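Local coordinates for ASCH domain-containing protein (Pyrococcus horikoshii, PDB 2Z0T) that is of unknown function but probably binds RNA through its PUA-like ASCH domain, at residues 53-58 with 102-107; 5-10 with 21-26. All coordinates share one frame; numbering follows the deposited sequence.

In the fold
Both contacts belong to the PUA-like sheet of the ASCH domain and meet where strands 100-107 and 22-26 lie side by side, I103 N bonding to E23 O and I105 N to K21 O. Contact 1 (53-58 with 102-107) is pairing between adjacent strands: backbone bonds do most of the joining, and its one salt bridge joins two partly exposed side chains. Contact 2 (5-10 with 21-26) is buried deeper and joins elements at the two outermost strands, 2-5 and 22-26, through R25, which bonds to one backbone carbonyl and is packed by a methionine sulfur and a leucine methyl. Arginine-glutamate pairs serve both, across the strands in contact 1 and within one strand in contact 2.

Contact 1. Residues 53-58 with 102-107; sequences GIRVYS and AIEIEP
R55 and A102 form a hydrogen-bonded pair between strands 47-57 and 100-107, antiparallel neighbours inside the PUA-like sheet of the ASCH domain, with R55 N to A102 O at 3.1 Å and A102 N to R55 O at 2.7 Å. The same pattern returns at G53 and E104, where E104 N reaches G53 O at 2.8 Å, while the return bond from G53 N is weak. Between them I54 and I103 are a non-hydrogen-bonded pair.

The charged contact lies on the R55 and E104 face. R55 bends at chi3 (-78°), which turns its guanidinium back along the strand and across toward E104; NH1 meets E104 OE1 at 3.1 Å, in the guanidinium plane and nearly along the C-O axis of that oxygen. The two flat groups are turned 49° apart. R55 NE has a second salt bridge, to E67, so a leucine here would probably leave both glutamates without their shared cation.

Apolar contacts occupy both faces. I54 CD1 lies 4.0 Å from I103 CG2, the side chains pointing the same way; on the other face A102 CB sits at the edge of the Y57 ring, 3.9 Å from CE2.

Helix 60-67 packs over Y57 and A102 through M63, and its E67 accepts the Y57 hydroxyl. Strand 22-26 flanks 100-107 on its other side, with I22 touching R55, A102 and E104.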
loop_
_atom_site.group_PDB
_atom_site.type_symbol
_atom_site.label_atom_id
_atom_site.label_comp_id
_atom_site.label_asym_id
_atom_site.label_seq_id
_atom_site.Cartn_x
_atom_site.Cartn_y
_atom_site.Cartn_z
ATOM N N GLY A 53 -1.509 9.358 5.915
ATOM C CA GLY A 53 -0.735 8.794 7.009
ATOM C C GLY A 53 0.318 7.804 6.552
ATOM O O GLY A 53 0.208 7.226 5.469
ATOM N N ILE A 54 1.339 7.616 7.385
ATOM C CA ILE A 54 2.438 6.695 7.100
ATOM C C ILE A 54 2.754 5.889 8.360
ATOM O O ILE A 54 3.105 6.460 9.394
ATOM C CB ILE A 54 3.727 7.462 6.667
ATOM C CG1 ILE A 54 3.513 8.155 5.316
ATOM C CG2 ILE A 54 4.915 6.505 6.603
ATOM C CD1 ILE A 54 3.405 7.203 4.138
ATOM N N ARG A 55 2.625 4.567 8.269
ATOM C CA ARG A 55 2.916 3.679 9.398
ATOM C C ARG A 55 3.820 2.547 8.912
ATOM O O ARG A 55 3.487 1.836 7.966
ATOM C CB ARG A 55 1.609 3.137 9.991
ATOM C CG ARG A 55 0.729 4.242 10.574
ATOM C CD ARG A 55 -0.574 3.711 11.148
ATOM N NE ARG A 55 -1.570 3.401 10.123
ATOM C CZ ARG A 55 -2.289 4.306 9.463
ATOM N NH1 ARG A 55 -2.134 5.603 9.708
ATOM N NH2 ARG A 55 -3.182 3.906 8.565
ATOM N N VAL A 56 4.968 2.388 9.563
ATOM C CA VAL A 56 5.943 1.382 9.161
ATOM C C VAL A 56 5.997 0.158 10.072
ATOM O O VAL A 56 5.960 0.273 11.300
ATOM C CB VAL A 56 7.345 2.015 9.058
ATOM C CG1 VAL A 56 8.344 1.006 8.494
ATOM C CG2 VAL A 56 7.285 3.248 8.171
ATOM N N TYR A 57 6.096 -1.011 9.443
ATOM C CA TYR A 57 6.134 -2.294 10.138
ATOM C C TYR A 57 7.351 -3.110 9.715
ATOM O O TYR A 57 8.035 -2.770 8.753
ATOM C CB TYR A 57 4.855 -3.073 9.824
ATOM C CG TYR A 57 3.592 -2.341 10.226
ATOM C CD1 TYR A 57 3.096 -2.428 11.526
ATOM C CD2 TYR A 57 2.917 -1.526 9.315
ATOM C CE1 TYR A 57 1.956 -1.721 11.910
ATOM C CE2 TYR A 57 1.779 -0.815 9.688
ATOM C CZ TYR A 57 1.306 -0.918 10.987
ATOM O OH TYR A 57 0.187 -0.212 11.361
ATOM N N SER A 58 7.623 -4.191 10.441
ATOM C CA SER A 58 8.761 -5.035 10.114
ATOM C C SER A 58 8.387 -6.077 9.060
ATOM O O SER A 58 9.264 -6.669 8.435
ATOM C CB SER A 58 9.274 -5.746 11.371
ATOM O OG SER A 58 8.326 -6.694 11.829
ATOM N N ALA A 102 2.645 1.150 5.457
ATOM C CA ALA A 102 1.217 1.237 5.196
ATOM C C ALA A 102 0.960 2.713 4.896
ATOM O O ALA A 102 1.124 3.567 5.766
ATOM C CB ALA A 102 0.418 0.802 6.422
ATOM N N ILE A 103 0.583 3.010 3.661
ATOM C CA ILE A 103 0.315 4.388 3.261
ATOM C C ILE A 103 -1.191 4.632 3.305
ATOM O O ILE A 103 -1.937 4.053 2.517
ATOM C CB ILE A 103 0.831 4.653 1.825
ATOM C CG1 ILE A 103 2.296 4.218 1.713
ATOM C CG2 ILE A 103 0.680 6.123 1.477
ATOM C CD1 ILE A 103 2.847 4.291 0.307
ATOM N N GLU A 104 -1.638 5.473 4.235
ATOM C CA GLU A 104 -3.060 5.782 4.358
ATOM C C GLU A 104 -3.388 6.739 3.224
ATOM O O GLU A 104 -2.804 7.818 3.133
ATOM C CB GLU A 104 -3.359 6.444 5.704
ATOM C CG GLU A 104 -4.850 6.554 6.011
ATOM C CD GLU A 104 -5.124 7.307 7.299
ATOM O OE1 GLU A 104 -4.333 7.152 8.252
ATOM O OE2 GLU A 104 -6.134 8.045 7.364
ATOM N N ILE A 105 -4.320 6.343 2.364
ATOM C CA ILE A 105 -4.665 7.154 1.202
ATOM C C ILE A 105 -6.135 7.529 1.050
ATOM O O ILE A 105 -7.029 6.847 1.559
ATOM C CB ILE A 105 -4.211 6.442 -0.086
ATOM C CG1 ILE A 105 -4.835 5.044 -0.146
ATOM C CG2 ILE A 105 -2.691 6.339 -0.110
ATOM C CD1 ILE A 105 -4.509 4.268 -1.403
ATOM N N GLU A 106 -6.360 8.620 0.323
ATOM C CA GLU A 106 -7.695 9.146 0.055
ATOM C C GLU A 106 -7.747 9.534 -1.423
ATOM O O GLU A 106 -6.949 10.349 -1.883
ATOM C CB GLU A 106 -7.935 10.379 0.926
ATOM C CG GLU A 106 -9.317 10.986 0.838
ATOM C CD GLU A 106 -9.419 12.270 1.645
ATOM O OE1 GLU A 106 -8.952 13.324 1.160
ATOM O OE2 GLU A 106 -9.950 12.220 2.774
ATOM N N PRO A 107 -8.688 8.957 -2.183
ATOM C CA PRO A 107 -8.825 9.254 -3.612
ATOM C C PRO A 107 -9.119 10.724 -3.890
ATOM O O PRO A 107 -9.877 11.362 -3.157
ATOM C CB PRO A 107 -9.988 8.359 -4.046
ATOM C CG PRO A 107 -9.975 7.245 -3.042
ATOM C CD PRO A 107 -9.689 7.965 -1.757
#

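Contact 2. Residues 5-10 with 21-26; sequences MGLQEE and KIEGRL
A largely buried contact, in which R25 hydrogen-bonds to a backbone carbonyl and packs against M5 and L7, joins segment 5-10 to strand 22-26 in the PUA-like fold of this ASCH domain. With K20, E23 and R25 match the G-x-K-x-x-E-x-R signature of ASCH domains, which probably lines their functional site. Segment 5-10 leads from the end of strand 2-5 into helix 9-16, with Q8 as the N-cap residue. Strands 2-5 and 22-26, the outermost of the sheet, are not neighbours in it, so the link is made by side chains of 22-26 and a carbonyl of 5-10, not by strand pairing.

R25 reaches across to the backbone carbonyl of G6, where the chain leaves strand 2-5. The bond from NH2 to G6 O is almost straight at 178° but modelled at 2.5 Å, shorter than such a bond normally is, so its exact length is doubtful; G6 O lies in the guanidinium plane and takes the proton nearly along its C=O axis. M5 covers one face of the same group, its SD standing 3.8 Å above the plane over the centre.

E23, two residues earlier on the strand, fixes the turn of the guanidinium from the side. Its OE2 accepts from R25 NE at 2.7 Å and from NH2 at 2.9 Å, a side-on grip on one oxygen, so NH2 serves both E23 and G6. The other oxygen, OE1, forms a salt bridge with K20, so K20 and R25 hold different oxygens.

F42 of strand 39-42 touches M5, L7 and R25, and Y90 also packs on R25. L7 runs alongside E23, head to tail; its chi1 of -174° swings CG back beside the carbonyl carbon, and CD1 ends 3.6 Å from E23 OE2.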
loop_
_atom_site.group_PDB
_atom_site.type_symbol
_atom_site.label_atom_id
_atom_site.label_comp_id
_atom_site.label_asym_id
_atom_site.label_seq_id
_atom_site.Cartn_x
_atom_site.Cartn_y
_atom_site.Cartn_z
ATOM N N MET A 5 3.835 5.787 -8.998
ATOM C CA MET A 5 4.076 4.370 -8.794
ATOM C C MET A 5 2.978 3.541 -9.440
ATOM O O MET A 5 1.848 4.004 -9.624
ATOM C CB MET A 5 4.251 4.030 -7.297
ATOM C CG MET A 5 3.159 4.464 -6.339
ATOM S SD MET A 5 3.639 4.133 -4.591
ATOM C CE MET A 5 4.364 5.686 -4.119
ATOM N N GLY A 6 3.335 2.324 -9.829
ATOM C CA GLY A 6 2.379 1.449 -10.475
ATOM C C GLY A 6 1.379 0.863 -9.504
ATOM O O GLY A 6 1.625 0.801 -8.298
ATOM N N LEU A 7 0.239 0.442 -10.033
ATOM C CA LEU A 7 -0.806 -0.161 -9.221
ATOM C C LEU A 7 -1.676 -1.047 -10.099
ATOM O O LEU A 7 -2.129 -0.622 -11.163
ATOM C CB LEU A 7 -1.666 0.920 -8.569
ATOM C CG LEU A 7 -2.712 0.410 -7.575
ATOM C CD1 LEU A 7 -2.010 -0.179 -6.349
ATOM C CD2 LEU A 7 -3.632 1.553 -7.164
ATOM N N GLN A 8 -1.900 -2.280 -9.658
ATOM C CA GLN A 8 -2.726 -3.209 -10.417
ATOM C C GLN A 8 -4.153 -2.691 -10.544
ATOM O O GLN A 8 -4.680 -2.045 -9.638
ATOM C CB GLN A 8 -2.717 -4.592 -9.761
ATOM C CG GLN A 8 -1.389 -5.313 -9.913
ATOM C CD GLN A 8 -1.437 -6.753 -9.433
ATOM O OE1 GLN A 8 -0.493 -7.516 -9.641
ATOM N NE2 GLN A 8 -2.534 -7.131 -8.785
ATOM N N GLU A 9 -4.774 -2.985 -11.679
ATOM C CA GLU A 9 -6.128 -2.534 -11.958
ATOM C C GLU A 9 -7.156 -2.810 -10.867
ATOM O O GLU A 9 -7.944 -1.928 -10.523
ATOM C CB GLU A 9 -6.613 -3.145 -13.274
ATOM C CG GLU A 9 -8.007 -2.707 -13.685
ATOM C CD GLU A 9 -8.437 -3.302 -15.014
ATOM O OE1 GLU A 9 -7.737 -3.070 -16.023
ATOM O OE2 GLU A 9 -9.472 -4.001 -15.048
ATOM N N GLU A 10 -7.155 -4.024 -10.322
ATOM C CA GLU A 10 -8.135 -4.375 -9.300
ATOM C C GLU A 10 -8.079 -3.461 -8.086
ATOM O O GLU A 10 -9.098 -3.225 -7.438
ATOM C CB GLU A 10 -7.978 -5.839 -8.855
ATOM C CG GLU A 10 -6.768 -6.138 -7.981
ATOM C CD GLU A 10 -6.889 -7.480 -7.264
ATOM O OE1 GLU A 10 -7.834 -7.648 -6.463
ATOM O OE2 GLU A 10 -6.041 -8.366 -7.499
ATOM N N LYS A 21 -8.364 1.489 1.673
ATOM C CA LYS A 21 -7.958 2.779 2.220
ATOM C C LYS A 21 -6.474 2.841 2.548
ATOM O O LYS A 21 -5.961 3.891 2.937
ATOM C CB LYS A 21 -8.762 3.080 3.488
ATOM C CG LYS A 21 -10.274 3.073 3.289
ATOM C CD LYS A 21 -11.011 3.349 4.595
ATOM C CE LYS A 21 -10.682 4.736 5.142
ATOM N NZ LYS A 21 -11.043 5.815 4.180
ATOM N N ILE A 22 -5.795 1.711 2.386
ATOM C CA ILE A 22 -4.376 1.602 2.685
ATOM C C ILE A 22 -3.625 0.961 1.526
ATOM O O ILE A 22 -4.111 0.006 0.920
ATOM C CB ILE A 22 -4.144 0.703 3.927
ATOM C CG1 ILE A 22 -4.921 1.247 5.129
ATOM C CG2 ILE A 22 -2.649 0.594 4.226
ATOM C CD1 ILE A 22 -4.489 2.634 5.575
ATOM N N GLU A 23 -2.446 1.490 1.214
ATOM C CA GLU A 23 -1.623 0.905 0.168
ATOM C C GLU A 23 -0.356 0.409 0.851
ATOM O O GLU A 23 0.387 1.192 1.444
ATOM C CB GLU A 23 -1.256 1.925 -0.911
ATOM C CG GLU A 23 -0.203 1.419 -1.913
ATOM C CD GLU A 23 -0.630 0.164 -2.674
ATOM O OE1 GLU A 23 -1.766 -0.312 -2.470
ATOM O OE2 GLU A 23 0.176 -0.349 -3.480
ATOM N N GLY A 24 -0.131 -0.897 0.782
ATOM C CA GLY A 24 1.051 -1.476 1.393
ATOM C C GLY A 24 2.168 -1.574 0.376
ATOM O O GLY A 24 1.935 -1.959 -0.769
ATOM N N ARG A 25 3.378 -1.225 0.799
ATOM C CA ARG A 25 4.556 -1.249 -0.060
ATOM C C ARG A 25 5.777 -1.592 0.777
ATOM O O ARG A 25 5.719 -1.588 2.007
ATOM C CB ARG A 25 4.793 0.138 -0.666
ATOM C CG ARG A 25 3.722 0.611 -1.613
ATOM C CD ARG A 25 3.994 0.132 -3.018
ATOM N NE ARG A 25 2.802 0.272 -3.841
ATOM C CZ ARG A 25 2.815 0.421 -5.158
ATOM N NH1 ARG A 25 3.966 0.456 -5.817
ATOM N NH2 ARG A 25 1.668 0.536 -5.812
ATOM N N LEU A 26 6.883 -1.894 0.108
ATOM C CA LEU A 26 8.124 -2.143 0.823
ATOM C C LEU A 26 8.546 -0.743 1.240
ATOM O O LEU A 26 8.391 0.206 0.468
ATOM C CB LEU A 26 9.195 -2.722 -0.103
ATOM C CG LEU A 26 9.174 -4.224 -0.372
ATOM C CD1 LEU A 26 10.226 -4.566 -1.417
ATOM C CD2 LEU A 26 9.439 -4.974 0.926
#